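Local coordinates for protein exoglucanase A (Cellulomonas fimi, PDB 7CBD) that hydrolyses beta-1,4-glucosidic linkages of cellulose with inversion of anomeric configuration, releasing cellobiose from non-reducing chain ends, through the family 6 catalytic domain described here, at residues 92-96 with 97-101; 118-121 with 122-126; 317-320 with 321-325. All coordinates share one frame; numbering follows the deposited sequence. Where two conformers were deposited one is given.

How the interactions relate
Three short-range contacts in one catalytic domain show how chemistry follows place in the fold. All are partly buried, interaction 1 centred about 14 Å from the middle of the chain, interactions 2 and 3 about 23 and 25 Å. Interactions 1 and 2 are neighbours: interaction 1 leaves the C-terminal end of strand 87-93, interaction 2 lies on the next helix, 114-132, and the hydroxyl of Tyr-124 joins them at Tyr-94 N. Interaction 1, close to the predicted proton donor, relies on charge and a stacked ring. Interaction 2 has a buried aromatic side and a solvent-facing polar one. Interaction 3, across the chain's centre, is a helix end built on shared hydrogen-bond acceptors and an ion pair.

Interaction 1: residues 92-96 with 97-101; sequences VIYDL and PGRDC
The guanidinium of Arg-99 lies flat on one face of the Tyr-94 ring, planes only 3° apart and Arg-99 CZ 3.8 Å from the ring centroid, a stacked cation-pi pair. Arg-99 CD covers the same face through a CH-pi contact. At the edge of the guanidinium, Arg-99 NE donates in plane to Asp-100 OD2 at 2.9 Å, a salt bridge met on the syn side of the carboxylate. The other carboxylate oxygen sits at the ring's edge, where Tyr-94 OH donates to Asp-100 OD1 at 2.7 Å. Bending of the arginine chain at chi3 (70°) folds the group back over the ring, and Arg-99 NH1 then donates to Tyr-94 O at 2.9 Å from above the carbonyl plane. The three groups hold one another's orientation, and the type II turn from Leu-96 to Arg-99 brings the chain back so that they meet. Asp-100 lies about 3 Å, side chain to side chain, from Asp-149, the predicted proton donor, so the network adjoins the probable active site. Strand 87-93, a parallel strand of the barrel-like sheet, runs into this loop; Leu-96 packs on Tyr-120 of helix 114-132 and on helix 161-182, which holds Cys-163, the disulfide partner of Cys-101.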
loop_
_atom_site.group_PDB
_atom_site.type_symbol
_atom_site.label_atom_id
_atom_site.label_comp_id
_atom_site.label_asym_id
_atom_site.label_seq_id
_atom_site.Cartn_x
_atom_site.Cartn_y
_atom_site.Cartn_z
ATOM N N VAL A 92 -4.530 4.993 -7.491
ATOM C CA VAL A 92 -3.082 4.791 -7.423
ATOM C C VAL A 92 -2.446 5.150 -8.759
ATOM O O VAL A 92 -2.792 4.575 -9.802
ATOM C CB VAL A 92 -2.693 3.368 -7.004
ATOM C CG1 VAL A 92 -1.207 3.340 -6.635
ATOM C CG2 VAL A 92 -3.543 2.913 -5.832
ATOM N N ILE A 93 -1.506 6.089 -8.701
ATOM C CA ILE A 93 -0.694 6.511 -9.831
ATOM C C ILE A 93 0.580 5.669 -9.769
ATOM O O ILE A 93 1.338 5.753 -8.796
ATOM C CB ILE A 93 -0.373 8.011 -9.701
ATOM C CG1 ILE A 93 -1.659 8.829 -9.527
ATOM C CG2 ILE A 93 0.454 8.507 -10.876
ATOM C CD1 ILE A 93 -2.643 8.697 -10.669
ATOM N N TYR A 94 0.799 4.813 -10.770
ATOM C CA TYR A 94 1.816 3.768 -10.643
ATOM C C TYR A 94 2.306 3.322 -12.012
ATOM O O TYR A 94 2.042 2.189 -12.434
ATOM C CB TYR A 94 1.249 2.569 -9.868
ATOM C CG TYR A 94 2.242 1.490 -9.455
ATOM C CD1 TYR A 94 3.471 1.810 -8.892
ATOM C CD2 TYR A 94 1.915 0.144 -9.585
ATOM C CE1 TYR A 94 4.367 0.816 -8.497
ATOM C CE2 TYR A 94 2.790 -0.846 -9.192
ATOM C CZ TYR A 94 4.011 -0.508 -8.646
ATOM O OH TYR A 94 4.869 -1.515 -8.255
ATOM N N ASP A 95 3.042 4.196 -12.713
ATOM C CA ASP A 95 3.578 3.788 -14.007
ATOM C C ASP A 95 4.860 4.524 -14.382
ATOM O O ASP A 95 5.123 4.715 -15.574
ATOM C CB ASP A 95 2.526 3.940 -15.117
ATOM C CG ASP A 95 2.764 3.002 -16.287
ATOM O OD1 ASP A 95 3.510 2.001 -16.147
ATOM O OD2 ASP A 95 2.172 3.270 -17.352
ATOM N N LEU A 96 5.694 4.888 -13.404
ATOM C CA LEU A 96 6.886 5.672 -13.718
ATOM C C LEU A 96 7.790 4.931 -14.700
ATOM O O LEU A 96 7.873 3.695 -14.680
ATOM C CB LEU A 96 7.711 5.955 -12.467
ATOM C CG LEU A 96 7.259 7.155 -11.650
ATOM C CD1 LEU A 96 7.912 7.122 -10.292
ATOM C CD2 LEU A 96 7.548 8.467 -12.345
ATOM N N PRO A 97 8.512 5.662 -15.547
ATOM C CA PRO A 97 9.600 5.029 -16.305
ATOM C C PRO A 97 10.569 4.362 -15.340
ATOM O O PRO A 97 10.897 4.915 -14.291
ATOM C CB PRO A 97 10.258 6.210 -17.037
ATOM C CG PRO A 97 9.192 7.275 -17.063
ATOM C CD PRO A 97 8.444 7.115 -15.779
ATOM N N GLY A 98 11.010 3.154 -15.690
ATOM C CA GLY A 98 11.906 2.414 -14.820
ATOM C C GLY A 98 11.283 2.001 -13.504
ATOM O O GLY A 98 11.994 1.855 -12.503
ATOM N N ARG A 99 9.963 1.791 -13.488
ATOM C CA ARG A 99 9.237 1.479 -12.263
ATOM C C ARG A 99 9.874 0.310 -11.524
ATOM O O ARG A 99 10.352 -0.647 -12.134
ATOM C CB ARG A 99 7.795 1.106 -12.612
ATOM C CG ARG A 99 6.782 1.480 -11.547
ATOM C CD ARG A 99 5.379 1.037 -11.923
ATOM N NE ARG A 99 5.259 -0.413 -11.876
ATOM C CZ ARG A 99 4.202 -1.091 -12.305
ATOM N NH1 ARG A 99 3.149 -0.452 -12.808
ATOM N NH2 ARG A 99 4.196 -2.414 -12.225
ATOM N N ASP A 100 9.875 0.398 -10.194
ATOM C CA ASP A 100 10.361 -0.678 -9.326
ATOM C C ASP A 100 11.807 -1.051 -9.660
ATOM O O ASP A 100 12.127 -2.204 -9.945
ATOM C CB ASP A 100 9.450 -1.909 -9.392
ATOM C CG ASP A 100 7.985 -1.557 -9.269
ATOM O OD1 ASP A 100 7.554 -1.129 -8.179
ATOM O OD2 ASP A 100 7.255 -1.699 -10.267
ATOM N N CYS A 101 12.687 -0.049 -9.604
ATOM C CA CYS A 101 14.035 -0.221 -10.143
ATOM C C CYS A 101 14.877 -1.239 -9.383
ATOM O O CYS A 101 15.830 -1.776 -9.958
ATOM C CB CYS A 101 14.761 1.119 -10.219
ATOM S SG CYS A 101 15.007 1.946 -8.628
#

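Interaction 2: residues 118-121 with 122-126; sequences ARYK and SEYID
Ser-122 donates its backbone N to Ala-118 O at 3.0 Å and, in the conformer given, also its OG, from the opposite face of the carbonyl plane. There OG stands between the backbone N and the carbonyl carbon (chi1 73°), which turns it back to Ala-118 O. Glu-123 crosses Arg-119 CG and CD at a slant with its carboxylate in the modelled conformer, while the opposite charges stay beyond salt-bridge distance. At Tyr-124 the ring runs near parallel to that of Tyr-120 but slid away, centroids 5.5 Å apart, touching through CD2 against Tyr-120 CE1. Ile-125 brings CG1 over one face of the Tyr-120 ring, 3.9 Å from its centroid, and Ile-125 N meets Tyr-120 O almost straight, at 2.8 Å and 174°. This five-residue step marks a wider pi-type turn, repeated by Asp-126 N to Lys-121 O. An alanine at Tyr-120 would remove the surface on which Ile-125 CG1 rests and is likely to leave Glu-147 without its phenolic partner. Helix 114-132 therefore turns an aromatic, aliphatic side toward strand 87-93, its buried hydroxyls satisfied by Glu-147 and Met-54 O; Asp-126 pairs with Tyr-176, while Arg-119 and Glu-123 stay on the outer side.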
loop_
_atom_site.group_PDB
_atom_site.type_symbol
_atom_site.label_atom_id
_atom_site.label_comp_id
_atom_site.label_asym_id
_atom_site.label_seq_id
_atom_site.Cartn_x
_atom_site.Cartn_y
_atom_site.Cartn_z
ATOM N N ALA A 118 8.434 10.682 -21.888
ATOM C CA ALA A 118 7.472 11.398 -22.721
ATOM C C ALA A 118 6.140 10.657 -22.772
ATOM O O ALA A 118 5.072 11.280 -22.758
ATOM C CB ALA A 118 8.048 11.634 -24.119
ATOM N N ARG A 119 6.180 9.323 -22.804
ATOM C CA ARG A 119 4.948 8.540 -22.790
ATOM C C ARG A 119 4.258 8.611 -21.433
ATOM O O ARG A 119 3.025 8.669 -21.355
ATOM C CB ARG A 119 5.269 7.090 -23.142
ATOM C CG ARG A 119 4.075 6.248 -23.524
ATOM C CD ARG A 119 4.514 5.090 -24.407
ATOM N NE ARG A 119 5.954 5.148 -24.655
ATOM C CZ ARG A 119 6.701 4.130 -25.075
ATOM N NH1 ARG A 119 6.158 2.944 -25.315
ATOM N NH2 ARG A 119 8.001 4.306 -25.257
ATOM N N TYR A 120 5.035 8.589 -20.350
ATOM C CA TYR A 120 4.454 8.759 -19.020
ATOM C C TYR A 120 3.661 10.058 -18.935
ATOM O O TYR A 120 2.535 10.086 -18.432
ATOM C CB TYR A 120 5.567 8.768 -17.980
ATOM C CG TYR A 120 5.093 8.901 -16.546
ATOM C CD1 TYR A 120 4.508 7.820 -15.886
ATOM C CD2 TYR A 120 5.266 10.090 -15.839
ATOM C CE1 TYR A 120 4.102 7.920 -14.566
ATOM C CE2 TYR A 120 4.852 10.204 -14.512
ATOM C CZ TYR A 120 4.278 9.111 -13.885
ATOM O OH TYR A 120 3.879 9.213 -12.580
ATOM N N LYS A 121 4.232 11.143 -19.452
ATOM C CA LYS A 121 3.557 12.431 -19.388
ATOM C C LYS A 121 2.321 12.456 -20.280
ATOM O O LYS A 121 1.226 12.802 -19.826
ATOM C CB LYS A 121 4.522 13.550 -19.785
ATOM C CG LYS A 121 5.679 13.765 -18.830
ATOM C CD LYS A 121 6.601 14.854 -19.341
ATOM C CE LYS A 121 7.746 15.134 -18.381
ATOM N NZ LYS A 121 8.692 16.114 -18.978
ATOM N N SER A 122 2.473 12.083 -21.551
ATOM C CA SER A 122 1.435 12.337 -22.543
ATOM C C SER A 122 0.374 11.249 -22.611
ATOM O O SER A 122 -0.785 11.552 -22.914
ATOM C CB SER A 122 2.063 12.529 -23.928
ATOM O OG SER A 122 2.518 11.297 -24.455
ATOM N N GLU A 123 0.737 9.993 -22.349
ATOM C CA GLU A 123 -0.182 8.872 -22.487
ATOM C C GLU A 123 -0.630 8.282 -21.163
ATOM O O GLU A 123 -1.536 7.438 -21.153
ATOM C CB GLU A 123 0.446 7.760 -23.347
ATOM C CG GLU A 123 0.715 8.156 -24.788
ATOM C CD GLU A 123 1.577 7.140 -25.534
ATOM O OE1 GLU A 123 1.405 5.919 -25.311
ATOM O OE2 GLU A 123 2.442 7.566 -26.336
ATOM N N TYR A 124 -0.027 8.694 -20.050
ATOM C CA TYR A 124 -0.432 8.194 -18.740
ATOM C C TYR A 124 -0.958 9.331 -17.869
ATOM O O TYR A 124 -2.160 9.374 -17.581
ATOM C CB TYR A 124 0.711 7.399 -18.095
ATOM C CG TYR A 124 0.324 6.825 -16.755
ATOM C CD1 TYR A 124 -0.474 5.685 -16.664
ATOM C CD2 TYR A 124 0.735 7.438 -15.578
ATOM C CE1 TYR A 124 -0.862 5.175 -15.418
ATOM C CE2 TYR A 124 0.355 6.938 -14.335
ATOM C CZ TYR A 124 -0.441 5.808 -14.262
ATOM O OH TYR A 124 -0.817 5.325 -13.029
ATOM N N ILE A 125 -0.109 10.277 -17.458
ATOM C CA ILE A 125 -0.577 11.348 -16.580
ATOM C C ILE A 125 -1.615 12.223 -17.282
ATOM O O ILE A 125 -2.665 12.542 -16.712
ATOM C CB ILE A 125 0.597 12.176 -16.027
ATOM C CG1 ILE A 125 1.504 11.324 -15.130
ATOM C CG2 ILE A 125 0.073 13.390 -15.263
ATOM C CD1 ILE A 125 0.826 10.720 -13.919
ATOM N N ASP A 126 -1.331 12.657 -18.513
ATOM C CA ASP A 126 -2.257 13.592 -19.160
ATOM C C ASP A 126 -3.673 13.039 -19.274
ATOM O O ASP A 126 -4.620 13.757 -18.906
ATOM C CB ASP A 126 -1.724 14.076 -20.516
ATOM C CG ASP A 126 -0.619 15.112 -20.391
ATOM O OD1 ASP A 126 -0.287 15.525 -19.257
ATOM O OD2 ASP A 126 -0.073 15.502 -21.448
#

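Interaction 3: residues 317-320 with 321-325; sequences NAYV and DANRV
Val-320 O accepts two backbone N-H groups from the end of its own helix: Arg-324 N at 2.9 Å, close to the line of the C=O bond, and Asn-323 N at 3.2 Å from Val-320 O, well above the carbonyl plane. The setting is the C-terminal end of helix 316-323, a short helix at the periphery of the family 6 domain, away from the predicted catalytic residues, and its final turn shows how a helix end satisfies its last carbonyls.

Arg-324 is the first residue to leave helical phi/psi, and its CG stands between the backbone N and the carbonyl carbon (chi1 60°), which folds the side chain back over Val-320 O and past Val-320 CG1 toward Asp-321. There it approaches side-on, Arg-324 NE and NH2 each 3.1 Å from Asp-321 OD1, and the oxygen lies in the guanidinium plane. The two N-H groups arrive from the same face of the carboxylate. A water donates both to Asp-321 OD1 and to Asn-317 OD1, linking side chains one turn apart; Asn-317 OD1 also accepts from the backbone N of Lys-260. Beyond the two segments the guanidinium has further partners: Arg-324 NH1 donates to the backbone O of Asp-326 and Arg-328, and Phe-261 makes a cation-pi contact. Such anchoring would be expected to hold the positive charge near the carbonyl end of the helix.

On another side, Asn-323 OD1 accepts from Thr-311 N, and the amide is turned 70° from the Tyr-319 ring. Asn-323 ND2 makes a weak hydrogen bond to Tyr-319 O while sitting over the centre of that ring, 3.5 Å from Tyr-319 CD1.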
loop_
_atom_site.group_PDB
_atom_site.type_symbol
_atom_site.label_atom_id
_atom_site.label_comp_id
_atom_site.label_asym_id
_atom_site.label_seq_id
_atom_site.Cartn_x
_atom_site.Cartn_y
_atom_site.Cartn_z
ATOM N N ASN A 317 17.025 -12.716 20.157
ATOM C CA ASN A 317 16.410 -13.253 18.947
ATOM C C ASN A 317 15.223 -14.145 19.278
ATOM O O ASN A 317 14.176 -14.052 18.631
ATOM C CB ASN A 317 17.448 -13.987 18.104
ATOM C CG ASN A 317 18.239 -13.046 17.239
ATOM O OD1 ASN A 317 17.682 -12.386 16.363
ATOM N ND2 ASN A 317 19.535 -12.940 17.504
ATOM N N ALA A 318 15.362 -15.006 20.290
ATOM C CA ALA A 318 14.227 -15.811 20.727
ATOM C C ALA A 318 13.102 -14.920 21.233
ATOM O O ALA A 318 11.922 -15.179 20.965
ATOM C CB ALA A 318 14.673 -16.790 21.816
ATOM N N TYR A 319 13.453 -13.856 21.958
ATOM C CA TYR A 319 12.445 -12.934 22.468
ATOM C C TYR A 319 11.697 -12.268 21.326
ATOM O O TYR A 319 10.462 -12.227 21.317
ATOM C CB TYR A 319 13.118 -11.879 23.344
ATOM C CG TYR A 319 12.162 -10.932 24.028
ATOM C CD1 TYR A 319 11.581 -11.264 25.244
ATOM C CD2 TYR A 319 11.851 -9.697 23.468
ATOM C CE1 TYR A 319 10.709 -10.397 25.880
ATOM C CE2 TYR A 319 10.981 -8.821 24.097
ATOM C CZ TYR A 319 10.414 -9.176 25.310
ATOM O OH TYR A 319 9.544 -8.324 25.955
ATOM N N VAL A 320 12.435 -11.724 20.356
ATOM C CA VAL A 320 11.787 -11.048 19.238
ATOM C C VAL A 320 10.983 -12.039 18.409
ATOM O O VAL A 320 9.839 -11.766 18.037
ATOM C CB VAL A 320 12.822 -10.273 18.403
ATOM C CG1 VAL A 320 12.250 -9.904 17.037
ATOM C CG2 VAL A 320 13.273 -9.035 19.164
ATOM N N ASP A 321 11.555 -13.215 18.133
ATOM C CA ASP A 321 10.887 -14.159 17.243
ATOM C C ASP A 321 9.631 -14.754 17.871
ATOM O O ASP A 321 8.685 -15.098 17.152
ATOM C CB ASP A 321 11.867 -15.244 16.794
ATOM C CG ASP A 321 12.935 -14.711 15.845
ATOM O OD1 ASP A 321 12.774 -13.576 15.330
ATOM O OD2 ASP A 321 13.938 -15.426 15.620
ATOM N N ALA A 322 9.593 -14.878 19.198
ATOM C CA ALA A 322 8.391 -15.391 19.845
ATOM C C ALA A 322 7.317 -14.323 19.998
ATOM O O ALA A 322 6.130 -14.653 20.079
ATOM C CB ALA A 322 8.734 -15.968 21.220
ATOM N N ASN A 323 7.704 -13.047 20.034
ATOM C CA ASN A 323 6.791 -11.984 20.423
ATOM C C ASN A 323 6.368 -11.060 19.290
ATOM O O ASN A 323 5.426 -10.281 19.481
ATOM C CB ASN A 323 7.383 -11.171 21.582
ATOM C CG ASN A 323 7.461 -11.976 22.861
ATOM O OD1 ASN A 323 6.489 -12.623 23.250
ATOM N ND2 ASN A 323 8.614 -11.952 23.515
ATOM N N ARG A 324 7.015 -11.120 18.127
ATOM C CA ARG A 324 6.608 -10.291 17.004
ATOM C C ARG A 324 5.361 -10.858 16.340
ATOM O O ARG A 324 5.224 -12.074 16.184
ATOM C CB ARG A 324 7.739 -10.187 15.978
ATOM C CG ARG A 324 8.235 -11.498 15.348
ATOM C CD ARG A 324 9.406 -11.159 14.447
ATOM N NE ARG A 324 10.321 -12.239 14.083
ATOM C CZ ARG A 324 10.261 -12.936 12.951
ATOM N NH1 ARG A 324 9.265 -12.752 12.096
ATOM N NH2 ARG A 324 11.191 -13.841 12.689
ATOM N N VAL A 325 4.447 -9.964 15.951
ATOM C CA VAL A 325 3.286 -10.414 15.194
ATOM C C VAL A 325 3.622 -10.558 13.717
ATOM O O VAL A 325 3.049 -11.413 13.036
ATOM C CB VAL A 325 2.022 -9.566 15.442
ATOM C CG1 VAL A 325 1.702 -9.506 16.933
ATOM C CG2 VAL A 325 2.168 -8.169 14.857
HETATM O O HOH W 1 15.189 -11.935 15.187
#